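Side-chain contacts in pectate lyase (Cellvibrio cellulosa, PDB 1GXM), which cleaves polygalacturonate (pectate) by anti-beta-elimination, its catalytic module being the part of a larger family 10 polysaccharide lyase present here: residues Asp176-Ala181 with Val220-Phe225; Gly187-Trp192 with Ile235-Arg240; Glu212-Ser217 with Asn284-Phe289; Ala241-Phe246 with Thr320-Phe325. All blocks are in the same frame, centred on the assembly; numbering follows the deposited sequence.

Contact 1: Asp176-Ala181 with Val220-Phe225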
loop_
_atom_site.group_PDB
_atom_site.type_symbol
_atom_site.label_atom_id
_atom_site.label_comp_id
_atom_site.label_asym_id
_atom_site.label_seq_id
_atom_site.Cartn_x
_atom_site.Cartn_y
_atom_site.Cartn_z
ATOM N N ASP A 176 -7.847 -12.587 -1.901
ATOM C CA ASP A 176 -8.619 -13.021 -3.037
ATOM C C ASP A 176 -8.735 -11.883 -4.048
ATOM O O ASP A 176 -8.569 -12.087 -5.244
ATOM C CB ASP A 176 -9.987 -13.507 -2.569
ATOM C CG ASP A 176 -10.778 -14.132 -3.667
ATOM O OD1 ASP A 176 -10.430 -15.260 -4.076
ATOM O OD2 ASP A 176 -11.745 -13.548 -4.184
ATOM N N TYR A 177 -9.075 -10.684 -3.556
ATOM C CA TYR A 177 -9.156 -9.523 -4.428
ATOM C C TYR A 177 -7.860 -9.299 -5.217
ATOM O O TYR A 177 -7.857 -9.108 -6.425
ATOM C CB TYR A 177 -9.524 -8.249 -3.631
ATOM C CG TYR A 177 -9.690 -7.110 -4.571
ATOM C CD1 TYR A 177 -8.596 -6.348 -4.968
ATOM C CD2 TYR A 177 -10.914 -6.849 -5.154
ATOM C CE1 TYR A 177 -8.723 -5.388 -5.890
ATOM C CE2 TYR A 177 -11.054 -5.877 -6.082
ATOM C CZ TYR A 177 -9.943 -5.133 -6.456
ATOM O OH TYR A 177 -10.055 -4.169 -7.426
ATOM N N ILE A 178 -6.762 -9.283 -4.488
ATOM C CA ILE A 178 -5.457 -9.034 -5.073
ATOM C C ILE A 178 -5.140 -10.056 -6.160
ATOM O O ILE A 178 -4.690 -9.716 -7.231
ATOM C CB ILE A 178 -4.392 -9.007 -3.976
ATOM C CG1 ILE A 178 -4.523 -7.701 -3.184
ATOM C CG2 ILE A 178 -3.004 -9.155 -4.555
ATOM C CD1 ILE A 178 -3.780 -7.715 -1.916
ATOM N N LEU A 179 -5.442 -11.310 -5.888
ATOM C CA LEU A 179 -5.169 -12.358 -6.851
ATOM C C LEU A 179 -6.029 -12.198 -8.103
ATOM O O LEU A 179 -5.540 -12.380 -9.211
ATOM C CB LEU A 179 -5.401 -13.724 -6.232
ATOM C CG LEU A 179 -4.435 -14.120 -5.131
ATOM C CD1 LEU A 179 -4.906 -15.402 -4.455
ATOM C CD2 LEU A 179 -3.001 -14.249 -5.637
ATOM N N LYS A 180 -7.300 -11.834 -7.929
ATOM C CA LYS A 180 -8.196 -11.621 -9.063
ATOM C C LYS A 180 -7.833 -10.363 -9.854
ATOM O O LYS A 180 -8.043 -10.287 -11.059
ATOM C CB LYS A 180 -9.638 -11.554 -8.595
ATOM C CG LYS A 180 -10.217 -12.908 -8.327
ATOM C CD LYS A 180 -11.598 -12.785 -7.744
ATOM C CE LYS A 180 -12.278 -14.142 -7.677
ATOM N NZ LYS A 180 -11.489 -15.077 -6.867
ATOM N N ALA A 181 -7.267 -9.374 -9.170
ATOM C CA ALA A 181 -6.958 -8.102 -9.805
ATOM C C ALA A 181 -5.645 -8.122 -10.559
ATOM O O ALA A 181 -5.407 -7.278 -11.418
ATOM C CB ALA A 181 -6.951 -6.996 -8.784
ATOM N N VAL A 220 5.050 -3.157 -5.357
ATOM C CA VAL A 220 6.006 -3.664 -4.372
ATOM C C VAL A 220 5.286 -4.056 -3.090
ATOM O O VAL A 220 5.421 -5.169 -2.587
ATOM C CB VAL A 220 7.055 -2.602 -4.042
ATOM C CG1 VAL A 220 7.975 -3.065 -2.921
ATOM C CG2 VAL A 220 7.842 -2.226 -5.291
ATOM N N GLY A 221 4.481 -3.140 -2.569
ATOM C CA GLY A 221 3.800 -3.382 -1.317
ATOM C C GLY A 221 2.779 -4.486 -1.429
ATOM O O GLY A 221 2.525 -5.206 -0.465
ATOM N N VAL A 222 2.149 -4.604 -2.586
ATOM C CA VAL A 222 1.177 -5.682 -2.786
ATOM C C VAL A 222 1.904 -7.021 -2.698
ATOM O O VAL A 222 1.467 -7.950 -2.032
ATOM C CB VAL A 222 0.467 -5.557 -4.133
ATOM C CG1 VAL A 222 -0.489 -6.723 -4.318
ATOM C CG2 VAL A 222 -0.308 -4.256 -4.231
ATOM N N LEU A 223 3.029 -7.129 -3.387
ATOM C CA LEU A 223 3.844 -8.335 -3.300
ATOM C C LEU A 223 4.317 -8.608 -1.880
ATOM O O LEU A 223 4.292 -9.729 -1.406
ATOM C CB LEU A 223 5.022 -8.258 -4.258
ATOM C CG LEU A 223 4.602 -8.307 -5.714
ATOM C CD1 LEU A 223 5.760 -7.912 -6.633
ATOM C CD2 LEU A 223 4.074 -9.666 -6.132
ATOM N N ALA A 224 4.737 -7.566 -1.195
ATOM C CA ALA A 224 5.199 -7.712 0.171
ATOM C C ALA A 224 4.056 -8.251 1.036
ATOM O O ALA A 224 4.251 -9.164 1.836
ATOM C CB ALA A 224 5.694 -6.391 0.691
ATOM N N PHE A 225 2.859 -7.702 0.887
ATOM C CA PHE A 225 1.717 -8.242 1.612
ATOM C C PHE A 225 1.475 -9.711 1.271
ATOM O O PHE A 225 1.273 -10.531 2.158
ATOM C CB PHE A 225 0.432 -7.467 1.347
ATOM C CG PHE A 225 -0.757 -8.220 1.802
ATOM C CD1 PHE A 225 -0.987 -8.414 3.148
ATOM C CD2 PHE A 225 -1.561 -8.856 0.884
ATOM C CE1 PHE A 225 -2.038 -9.217 3.564
ATOM C CE2 PHE A 225 -2.588 -9.657 1.295
ATOM C CZ PHE A 225 -2.835 -9.815 2.638
#
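The Phe225 ring receives the end methyl of Ile178 obliquely at its CD2-CE2 side, with Ile178 CD1 3.8 Å from Phe225 CD2 and nearly as close to CE2. Leu141 and Thr142 of helix 136-148 also touch this ring. Another flat group is the carboxylate of Asp176, one turn before Lys180 on the same helix. Lys180 NZ approaches Asp176 OD1 on its syn side at 3.0 Å, about 25° out of the carboxylate plane, giving a salt bridge whose second leg, to OD2, is weak. Across the interface the contact is wholly apolar, with no hydrogen bond between the segments. Ile178 carries one whole side of it with two separate methyls. CG1 stands beside the backbone N (chi1 -74°), and its extended end delivers CD1 to the Phe225 ring; CG2, lying anti to N, is thereby left for Val222, whose CG1 it meets at 3.5 Å. The Ile178 and Val222 side chains run alongside each other, pointing opposite ways, a close methyl-to-methyl fit between backbones whose CA atoms at these two residues are 7.8 Å apart. Helix 161-181 is thus joined to helix 219-226 inside the helical core. Helix 136-148 adds Leu141 to both Ile178 and Phe225, and on further flanks Leu179 rests on helix 233-246 while Val220 and Leu223 reach Ile322 of helix 318-329.

Contact 2: Gly187-Trp192 with Ile235-Arg240. Unlike the reference sequence in segment 235-240: Gln237 (reference Arg).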
loop_
_atom_site.group_PDB
_atom_site.type_symbol
_atom_site.label_atom_id
_atom_site.label_comp_id
_atom_site.label_asym_id
_atom_site.label_seq_id
_atom_site.Cartn_x
_atom_site.Cartn_y
_atom_site.Cartn_z
ATOM N N GLY A 187 -1.896 -12.770 -21.469
ATOM C CA GLY A 187 -1.837 -14.108 -20.930
ATOM C C GLY A 187 -0.841 -14.328 -19.814
ATOM O O GLY A 187 -0.854 -15.399 -19.242
ATOM N N VAL A 188 0.011 -13.343 -19.515
ATOM C CA VAL A 188 1.102 -13.490 -18.544
ATOM C C VAL A 188 0.782 -12.684 -17.279
ATOM O O VAL A 188 0.483 -11.510 -17.355
ATOM C CB VAL A 188 2.417 -12.969 -19.114
ATOM C CG1 VAL A 188 3.553 -13.039 -18.091
ATOM C CG2 VAL A 188 2.783 -13.755 -20.381
ATOM N N LEU A 189 0.845 -13.314 -16.120
ATOM C CA LEU A 189 0.551 -12.635 -14.870
ATOM C C LEU A 189 1.640 -11.607 -14.559
ATOM O O LEU A 189 2.823 -11.927 -14.633
ATOM C CB LEU A 189 0.489 -13.651 -13.740
ATOM C CG LEU A 189 -0.345 -13.361 -12.531
ATOM C CD1 LEU A 189 -1.810 -12.996 -12.860
ATOM C CD2 LEU A 189 -0.313 -14.618 -11.637
ATOM N N THR A 190 1.241 -10.386 -14.193
ATOM C CA THR A 190 2.187 -9.301 -13.928
ATOM C C THR A 190 1.944 -8.717 -12.555
ATOM O O THR A 190 2.200 -9.370 -11.577
ATOM C CB THR A 190 2.189 -8.233 -15.051
ATOM O OG1 THR A 190 0.896 -7.643 -15.227
ATOM C CG2 THR A 190 2.571 -8.877 -16.400
ATOM N N VAL A 191 1.456 -7.483 -12.482
ATOM C CA VAL A 191 1.310 -6.779 -11.214
ATOM C C VAL A 191 -0.033 -6.046 -11.193
ATOM O O VAL A 191 -1.005 -6.553 -11.745
ATOM C CB VAL A 191 2.531 -5.896 -10.888
ATOM C CG1 VAL A 191 3.748 -6.760 -10.664
ATOM C CG2 VAL A 191 2.791 -4.835 -11.958
ATOM N N TRP A 192 -0.092 -4.891 -10.541
ATOM C CA TRP A 192 -1.339 -4.212 -10.294
ATOM C C TRP A 192 -1.217 -2.763 -10.683
ATOM O O TRP A 192 -0.145 -2.182 -10.677
ATOM C CB TRP A 192 -1.726 -4.271 -8.794
ATOM C CG TRP A 192 -1.920 -5.666 -8.331
ATOM C CD1 TRP A 192 -3.095 -6.339 -8.256
ATOM C CD2 TRP A 192 -0.901 -6.601 -7.972
ATOM N NE1 TRP A 192 -2.876 -7.624 -7.852
ATOM C CE2 TRP A 192 -1.538 -7.818 -7.665
ATOM C CE3 TRP A 192 0.486 -6.522 -7.843
ATOM C CZ2 TRP A 192 -0.834 -8.950 -7.273
ATOM C CZ3 TRP A 192 1.182 -7.628 -7.462
ATOM C CH2 TRP A 192 0.530 -8.843 -7.203
ATOM N N ILE A 235 -0.742 -18.412 -4.588
ATOM C CA ILE A 235 -0.079 -17.223 -4.059
ATOM C C ILE A 235 1.380 -17.223 -4.421
ATOM O O ILE A 235 1.898 -16.193 -4.842
ATOM C CB ILE A 235 -0.328 -17.064 -2.555
ATOM C CG1 ILE A 235 -1.820 -16.701 -2.377
ATOM C CG2 ILE A 235 0.637 -16.028 -1.959
ATOM C CD1 ILE A 235 -2.301 -16.752 -0.980
ATOM N N GLU A 236 2.044 -18.370 -4.326
ATOM C CA GLU A 236 3.426 -18.454 -4.735
ATOM C C GLU A 236 3.564 -18.084 -6.210
ATOM O O GLU A 236 4.454 -17.333 -6.587
ATOM C CB GLU A 236 4.004 -19.850 -4.453
ATOM C CG GLU A 236 5.408 -19.984 -5.018
ATOM C CD GLU A 236 6.127 -21.247 -4.603
ATOM O OE1 GLU A 236 5.488 -22.111 -3.997
ATOM O OE2 GLU A 236 7.324 -21.388 -4.902
ATOM N N GLN A 237 2.684 -18.607 -7.041
ATOM C CA GLN A 237 2.694 -18.277 -8.449
ATOM C C GLN A 237 2.509 -16.766 -8.669
ATOM O O GLN A 237 3.206 -16.160 -9.474
ATOM C CB GLN A 237 1.571 -19.011 -9.172
ATOM C CG GLN A 237 1.499 -18.587 -10.642
ATOM C CD GLN A 237 0.421 -19.288 -11.413
ATOM O OE1 GLN A 237 0.709 -20.216 -12.159
ATOM N NE2 GLN A 237 -0.818 -18.844 -11.258
ATOM N N ALA A 238 1.571 -16.179 -7.955
ATOM C CA ALA A 238 1.294 -14.746 -8.088
ATOM C C ALA A 238 2.509 -13.923 -7.709
ATOM O O ALA A 238 2.854 -12.956 -8.369
ATOM C CB ALA A 238 0.106 -14.337 -7.214
ATOM N N VAL A 239 3.130 -14.270 -6.596
ATOM C CA VAL A 239 4.266 -13.535 -6.112
ATOM C C VAL A 239 5.430 -13.712 -7.060
ATOM O O VAL A 239 6.084 -12.759 -7.416
ATOM C CB VAL A 239 4.669 -13.951 -4.703
ATOM C CG1 VAL A 239 5.970 -13.265 -4.293
ATOM C CG2 VAL A 239 3.561 -13.606 -3.736
ATOM N N ARG A 240 5.710 -14.936 -7.449
ATOM C CA ARG A 240 6.816 -15.178 -8.367
ATOM C C ARG A 240 6.596 -14.431 -9.663
ATOM O O ARG A 240 7.540 -13.882 -10.227
ATOM C CB ARG A 240 6.993 -16.656 -8.652
ATOM C CG ARG A 240 7.602 -17.401 -7.519
ATOM C CD ARG A 240 7.743 -18.877 -7.845
ATOM N NE ARG A 240 8.420 -19.635 -6.808
ATOM C CZ ARG A 240 9.729 -19.706 -6.652
ATOM N NH1 ARG A 240 10.542 -19.050 -7.471
ATOM N NH2 ARG A 240 10.227 -20.440 -5.665
#
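Leu189, on the second strand of the small antiparallel beta hairpin 184-185/188-189, packs against Ala238 of helix 233-246. The tight part is small: the Leu189 branch methyl CD2 lies 3.9 Å from Ala238 CA and 4.5 Å from its CB, so it rests on the helix backbone beside a short side chain. The leucine reaches it with CG roughly anti to its own backbone N (chi1 -153°), which carries the branch across to the helix. Although no hydrogen bond runs directly between the two segments, Gln182 joins them through its NE2, which bonds both Thr190 O and Ala238 O. Trp192 only draws near with the end of its indole, whose NE1 is held by Ile178 O. The solvent side is looser. Here Gln237, an exposed residue that differs from the reference sequence, stretches an extended chain past the leucine and brings NE2 only to 4.3 Å from Leu189 CD2, a distance of mere proximity. Further round the helix, Glu236 and Arg240 form a salt bridge one turn apart, and Arg12 holds the other carboxylate oxygen, OE1. The guanidinium takes Glu236 OE2 side-on with two nitrogens, both in its plane: Arg240 NE bonds the anti lone pair of Glu236 OE2 at 2.8 Å and 161°, while Arg240 NH2 reaches the same OE2 at 3.1 Å along a more bent path of 137°.

Contact 3: Glu212-Ser217 with Asn284-Phe289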
loop_
_atom_site.group_PDB
_atom_site.type_symbol
_atom_site.label_atom_id
_atom_site.label_comp_id
_atom_site.label_asym_id
_atom_site.label_seq_id
_atom_site.Cartn_x
_atom_site.Cartn_y
_atom_site.Cartn_z
ATOM N N GLU A 212 -4.669 4.351 -16.091
ATOM C CA GLU A 212 -4.680 2.901 -16.056
ATOM C C GLU A 212 -3.334 2.396 -16.531
ATOM O O GLU A 212 -2.832 2.812 -17.560
ATOM C CB GLU A 212 -5.776 2.328 -16.960
ATOM C CG GLU A 212 -7.167 2.943 -16.752
ATOM C CD GLU A 212 -7.448 4.146 -17.660
ATOM O OE1 GLU A 212 -6.542 4.974 -17.948
ATOM O OE2 GLU A 212 -8.603 4.293 -18.119
ATOM N N SER A 213 -2.784 1.469 -15.769
ATOM C CA SER A 213 -1.390 1.127 -15.893
ATOM C C SER A 213 -1.031 0.029 -14.944
ATOM O O SER A 213 -1.788 -0.283 -14.032
ATOM C CB SER A 213 -0.540 2.335 -15.558
ATOM O OG SER A 213 -0.890 2.844 -14.292
ATOM N N LEU A 214 0.130 -0.570 -15.163
ATOM C CA LEU A 214 0.800 -1.290 -14.080
ATOM C C LEU A 214 1.616 -0.308 -13.277
ATOM O O LEU A 214 2.332 0.540 -13.822
ATOM C CB LEU A 214 1.709 -2.370 -14.633
ATOM C CG LEU A 214 0.984 -3.404 -15.483
ATOM C CD1 LEU A 214 1.992 -4.366 -16.058
ATOM C CD2 LEU A 214 -0.038 -4.143 -14.685
ATOM N N SER A 215 1.503 -0.426 -11.969
ATOM C CA SER A 215 2.168 0.488 -11.054
ATOM C C SER A 215 3.495 -0.071 -10.605
ATOM O O SER A 215 3.562 -1.049 -9.872
ATOM C CB SER A 215 1.323 0.734 -9.815
ATOM O OG SER A 215 1.993 1.613 -8.916
ATOM N N GLY A 216 4.568 0.584 -11.016
ATOM C CA GLY A 216 5.882 0.221 -10.543
ATOM C C GLY A 216 6.055 0.525 -9.073
ATOM O O GLY A 216 6.790 -0.163 -8.388
ATOM N N SER A 217 5.393 1.567 -8.588
ATOM C CA SER A 217 5.540 2.006 -7.206
ATOM C C SER A 217 4.721 1.181 -6.235
ATOM O O SER A 217 5.211 0.789 -5.199
ATOM C CB SER A 217 5.136 3.469 -7.090
ATOM O OG SER A 217 3.898 3.680 -7.735
ATOM N N ASN A 284 -0.608 -3.236 -21.672
ATOM C CA ASN A 284 -0.414 -4.242 -22.699
ATOM C C ASN A 284 0.999 -4.283 -23.262
ATOM O O ASN A 284 1.485 -5.374 -23.541
ATOM C CB ASN A 284 -1.445 -4.087 -23.810
ATOM C CG ASN A 284 -2.836 -4.444 -23.354
ATOM O OD1 ASN A 284 -3.023 -5.452 -22.700
ATOM N ND2 ASN A 284 -3.803 -3.610 -23.677
ATOM N N THR A 285 1.655 -3.149 -23.458
ATOM C CA THR A 285 3.001 -3.151 -24.037
ATOM C C THR A 285 4.103 -3.188 -23.001
ATOM O O THR A 285 5.278 -3.390 -23.329
ATOM C CB THR A 285 3.274 -1.910 -24.856
ATOM O OG1 THR A 285 3.206 -0.761 -24.000
ATOM C CG2 THR A 285 2.244 -1.715 -25.962
ATOM N N ASN A 286 3.762 -2.878 -21.763
ATOM C CA ASN A 286 4.741 -2.788 -20.691
ATOM C C ASN A 286 5.723 -1.637 -20.891
ATOM O O ASN A 286 6.804 -1.650 -20.326
ATOM C CB ASN A 286 5.491 -4.103 -20.469
ATOM C CG ASN A 286 5.699 -4.377 -19.017
ATOM O OD1 ASN A 286 4.732 -4.586 -18.302
ATOM N ND2 ASN A 286 6.948 -4.385 -18.555
ATOM N N ARG A 287 5.333 -0.639 -21.670
ATOM C CA ARG A 287 6.148 0.549 -21.874
ATOM C C ARG A 287 5.896 1.555 -20.778
ATOM O O ARG A 287 4.748 1.889 -20.477
ATOM C CB ARG A 287 5.824 1.195 -23.210
ATOM C CG ARG A 287 6.828 2.208 -23.664
ATOM C CD ARG A 287 6.688 2.618 -25.116
ATOM N NE ARG A 287 7.678 3.641 -25.414
ATOM C CZ ARG A 287 7.634 4.423 -26.464
ATOM N NH1 ARG A 287 6.647 4.300 -27.320
ATOM N NH2 ARG A 287 8.588 5.326 -26.649
ATOM N N GLY A 288 6.960 2.080 -20.201
ATOM C CA GLY A 288 6.815 3.140 -19.225
ATOM C C GLY A 288 6.226 4.371 -19.875
ATOM O O GLY A 288 6.571 4.707 -21.009
ATOM N N PHE A 289 5.362 5.077 -19.167
ATOM C CA PHE A 289 4.720 6.238 -19.744
ATOM C C PHE A 289 4.483 7.325 -18.729
ATOM O O PHE A 289 4.680 7.168 -17.533
ATOM C CB PHE A 289 3.428 5.879 -20.487
ATOM C CG PHE A 289 2.282 5.529 -19.598
ATOM C CD1 PHE A 289 1.463 6.515 -19.074
ATOM C CD2 PHE A 289 1.943 4.224 -19.369
ATOM C CE1 PHE A 289 0.387 6.208 -18.283
ATOM C CE2 PHE A 289 0.846 3.922 -18.563
ATOM C CZ PHE A 289 0.057 4.928 -18.056
#
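Asn286 OD1 sits 3.5 Å from the Leu214 CD1 methyl while accepting two hydrogen bonds, from Trp245 NE1 and Gln185 NE2. The amide's other end is held as well, ND2 donating to Arg250 O and Thr251 OG1, so this buried side chain is fixed in rotation by bonds at both ends. Leu214 meets it at about a right angle; with CG beside the backbone N (chi1 -59°) its side chain extends toward the amide and CD1 meets OD1. The second half of the contact belongs to Phe289. Glu212 O lies at the ring's edge, near its plane, 3.6 Å from Phe289 CZ, an arrangement that sets the carbonyl oxygen against aromatic C-H groups. Arg287 O is also at the ring edge and in plane. Ser213 approaches the same end of the ring obliquely, its CB 3.6 Å from Phe289 CZ, while its OG turns to Leu211 O. Glu212 itself directs its carboxylate to Lys205. No hydrogen bond links the two segments directly. The loop before Phe289 contains an ST turn, in which Arg287 N donates to Thr285 OG1 at 3.2 Å; it follows strand 280-281, the antiparallel partner of strand 214-215, so the arrangement is that of a loop folding back beside a two-stranded beta ladder.

Contact 4: Ala241-Phe246 with Thr320-Phe325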
loop_
_atom_site.group_PDB
_atom_site.type_symbol
_atom_site.label_atom_id
_atom_site.label_comp_id
_atom_site.label_asym_id
_atom_site.label_seq_id
_atom_site.Cartn_x
_atom_site.Cartn_y
_atom_site.Cartn_z
ATOM N N ALA A 241 5.362 -14.356 -10.143
ATOM C CA ALA A 241 5.103 -13.637 -11.385
ATOM C C ALA A 241 5.327 -12.147 -11.188
ATOM O O ALA A 241 5.895 -11.485 -12.038
ATOM C CB ALA A 241 3.699 -13.867 -11.852
ATOM N N GLY A 242 4.883 -11.593 -10.077
ATOM C CA GLY A 242 5.080 -10.170 -9.841
ATOM C C GLY A 242 6.548 -9.805 -9.679
ATOM O O GLY A 242 7.034 -8.791 -10.185
ATOM N N VAL A 243 7.276 -10.641 -8.970
ATOM C CA VAL A 243 8.695 -10.419 -8.783
ATOM C C VAL A 243 9.424 -10.557 -10.120
ATOM O O VAL A 243 10.309 -9.770 -10.436
ATOM C CB VAL A 243 9.280 -11.396 -7.753
ATOM C CG1 VAL A 243 10.800 -11.394 -7.797
ATOM C CG2 VAL A 243 8.744 -11.063 -6.368
ATOM N N ALA A 244 9.033 -11.535 -10.922
ATOM C CA ALA A 244 9.620 -11.711 -12.243
ATOM C C ALA A 244 9.380 -10.476 -13.109
ATOM O O ALA A 244 10.221 -10.073 -13.882
ATOM C CB ALA A 244 9.081 -12.931 -12.911
ATOM N N TRP A 245 8.199 -9.886 -12.987
ATOM C CA TRP A 245 7.893 -8.675 -13.723
ATOM C C TRP A 245 8.833 -7.564 -13.307
ATOM O O TRP A 245 9.390 -6.887 -14.152
ATOM C CB TRP A 245 6.426 -8.295 -13.532
ATOM C CG TRP A 245 6.023 -7.053 -14.233
ATOM C CD1 TRP A 245 5.591 -6.932 -15.506
ATOM C CD2 TRP A 245 6.041 -5.741 -13.682
ATOM N NE1 TRP A 245 5.337 -5.616 -15.796
ATOM C CE2 TRP A 245 5.580 -4.864 -14.678
ATOM C CE3 TRP A 245 6.366 -5.223 -12.428
ATOM C CZ2 TRP A 245 5.453 -3.506 -14.471
ATOM C CZ3 TRP A 245 6.241 -3.872 -12.225
ATOM C CH2 TRP A 245 5.787 -3.032 -13.234
ATOM N N PHE A 246 9.032 -7.386 -12.020
ATOM C CA PHE A 246 9.919 -6.334 -11.543
ATOM C C PHE A 246 11.337 -6.576 -12.025
ATOM O O PHE A 246 12.074 -5.642 -12.333
ATOM C CB PHE A 246 9.907 -6.254 -10.029
ATOM C CG PHE A 246 8.907 -5.285 -9.500
ATOM C CD1 PHE A 246 9.165 -3.935 -9.573
ATOM C CD2 PHE A 246 7.703 -5.706 -8.963
ATOM C CE1 PHE A 246 8.261 -3.023 -9.128
ATOM C CE2 PHE A 246 6.806 -4.791 -8.495
ATOM C CZ PHE A 246 7.069 -3.453 -8.585
ATOM N N THR A 320 14.118 -2.636 -6.405
ATOM C CA THR A 320 15.274 -3.134 -5.658
ATOM C C THR A 320 14.869 -3.880 -4.422
ATOM O O THR A 320 15.302 -5.005 -4.185
ATOM C CB THR A 320 16.199 -1.968 -5.336
ATOM O OG1 THR A 320 16.632 -1.426 -6.589
ATOM C CG2 THR A 320 17.465 -2.428 -4.591
ATOM N N SER A 321 14.017 -3.271 -3.630
ATOM C CA SER A 321 13.689 -3.830 -2.331
ATOM C C SER A 321 12.985 -5.193 -2.482
ATOM O O SER A 321 13.329 -6.165 -1.808
ATOM C CB SER A 321 12.843 -2.853 -1.528
ATOM O OG SER A 321 11.605 -2.640 -2.122
ATOM N N ILE A 322 12.008 -5.272 -3.367
ATOM C CA ILE A 322 11.257 -6.514 -3.479
ATOM C C ILE A 322 12.059 -7.592 -4.164
ATOM O O ILE A 322 11.928 -8.754 -3.836
ATOM C CB ILE A 322 9.876 -6.304 -4.163
ATOM C CG1 ILE A 322 8.920 -7.436 -3.783
ATOM C CG2 ILE A 322 9.991 -6.127 -5.656
ATOM C CD1 ILE A 322 8.505 -7.426 -2.333
ATOM N N ILE A 323 12.903 -7.210 -5.110
ATOM C CA ILE A 323 13.746 -8.181 -5.813
ATOM C C ILE A 323 14.750 -8.779 -4.851
ATOM O O ILE A 323 14.934 -9.996 -4.814
ATOM C CB ILE A 323 14.453 -7.516 -7.003
ATOM C CG1 ILE A 323 13.414 -7.235 -8.085
ATOM C CG2 ILE A 323 15.606 -8.382 -7.513
ATOM C CD1 ILE A 323 13.941 -6.380 -9.189
ATOM N N ASN A 324 15.362 -7.941 -4.034
ATOM C CA ASN A 324 16.363 -8.433 -3.102
ATOM C C ASN A 324 15.721 -9.305 -2.047
ATOM O O ASN A 324 16.285 -10.311 -1.639
ATOM C CB ASN A 324 17.143 -7.290 -2.461
ATOM C CG ASN A 324 18.111 -6.623 -3.438
ATOM O OD1 ASN A 324 18.571 -5.511 -3.193
ATOM N ND2 ASN A 324 18.374 -7.278 -4.562
ATOM N N PHE A 325 14.526 -8.934 -1.608
ATOM C CA PHE A 325 13.796 -9.738 -0.631
ATOM C C PHE A 325 13.389 -11.059 -1.253
ATOM O O PHE A 325 13.572 -12.115 -0.633
ATOM C CB PHE A 325 12.571 -8.993 -0.116
ATOM C CG PHE A 325 11.789 -9.756 0.905
ATOM C CD1 PHE A 325 12.391 -10.185 2.067
ATOM C CD2 PHE A 325 10.464 -10.052 0.699
ATOM C CE1 PHE A 325 11.673 -10.898 3.004
ATOM C CE2 PHE A 325 9.750 -10.742 1.640
ATOM C CZ PHE A 325 10.357 -11.175 2.781
#
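Phe246 and Ile322 make the aromatic part of this helix-helix contact. Ile322 CG2 lies over one face of the Phe246 ring, 4.0 Å above its plane and displaced toward the rim; its nearest ring atom is CD2. On the opposite face Trp245, the preceding residue, places CZ3 3.6 Å above the ring centre, with Phe246 CD2 lying in turn in the indole plane at its edge. The phenyl group is therefore held between an isoleucine methyl from the partner helix and an indole edge from its own. Ile322 can present this methyl because CG1 swings anti to the backbone N (chi1 -158°), putting CG2 between N and the carbonyl carbon. Of the aliphatic contacts, Ile323 CD1 comes within 4.1 Å of Phe246 CB, and Val243 CG2 stands farther off, 4.5 Å from Ile322 CG1. One contact mixes apolar and polar atoms, for Ile323 CD1 is 3.7 Å from Phe246 O. That carbonyl, near the end of its helix, accepts a hydrogen bond from Trp277 NE1, and the Trp277 ring also meets Phe246. The axes of the two short segments approach to 9.5 Å and cross at -124°. With no hydrogen bond between the segments, this is apolar helix-helix packing; it sets helix 318-329 near the C terminus against helix 233-246, in a module richer in helix than strand whose family belongs to the six-hairpin clan.

In the fold
From the N terminus, residues 176-181, 187-192 and 212-217 come first, opening contacts 1, 2 and 3 in turn. Contact 1 closes first, at 220-225, and contact 2 next, at 235-240, so these two cross. Helix 233-246 then runs straight on into contact 4, which begins after contacts 1 and 2 have closed. Contact 3 closes at 284-289 and crosses all the others; contact 4 closes last, at 320-325. The physical links follow: Leu179 CD2 packs on Ala238 CB, Trp192 O accepts from Ser215 N, and Gly216 O touches Phe246 CE1. Helices 161-181, 219-226, 233-246 and 318-329 are thereby tied to the hairpin and to the short ladder of strands 214-215 and 280-281 with its following loop.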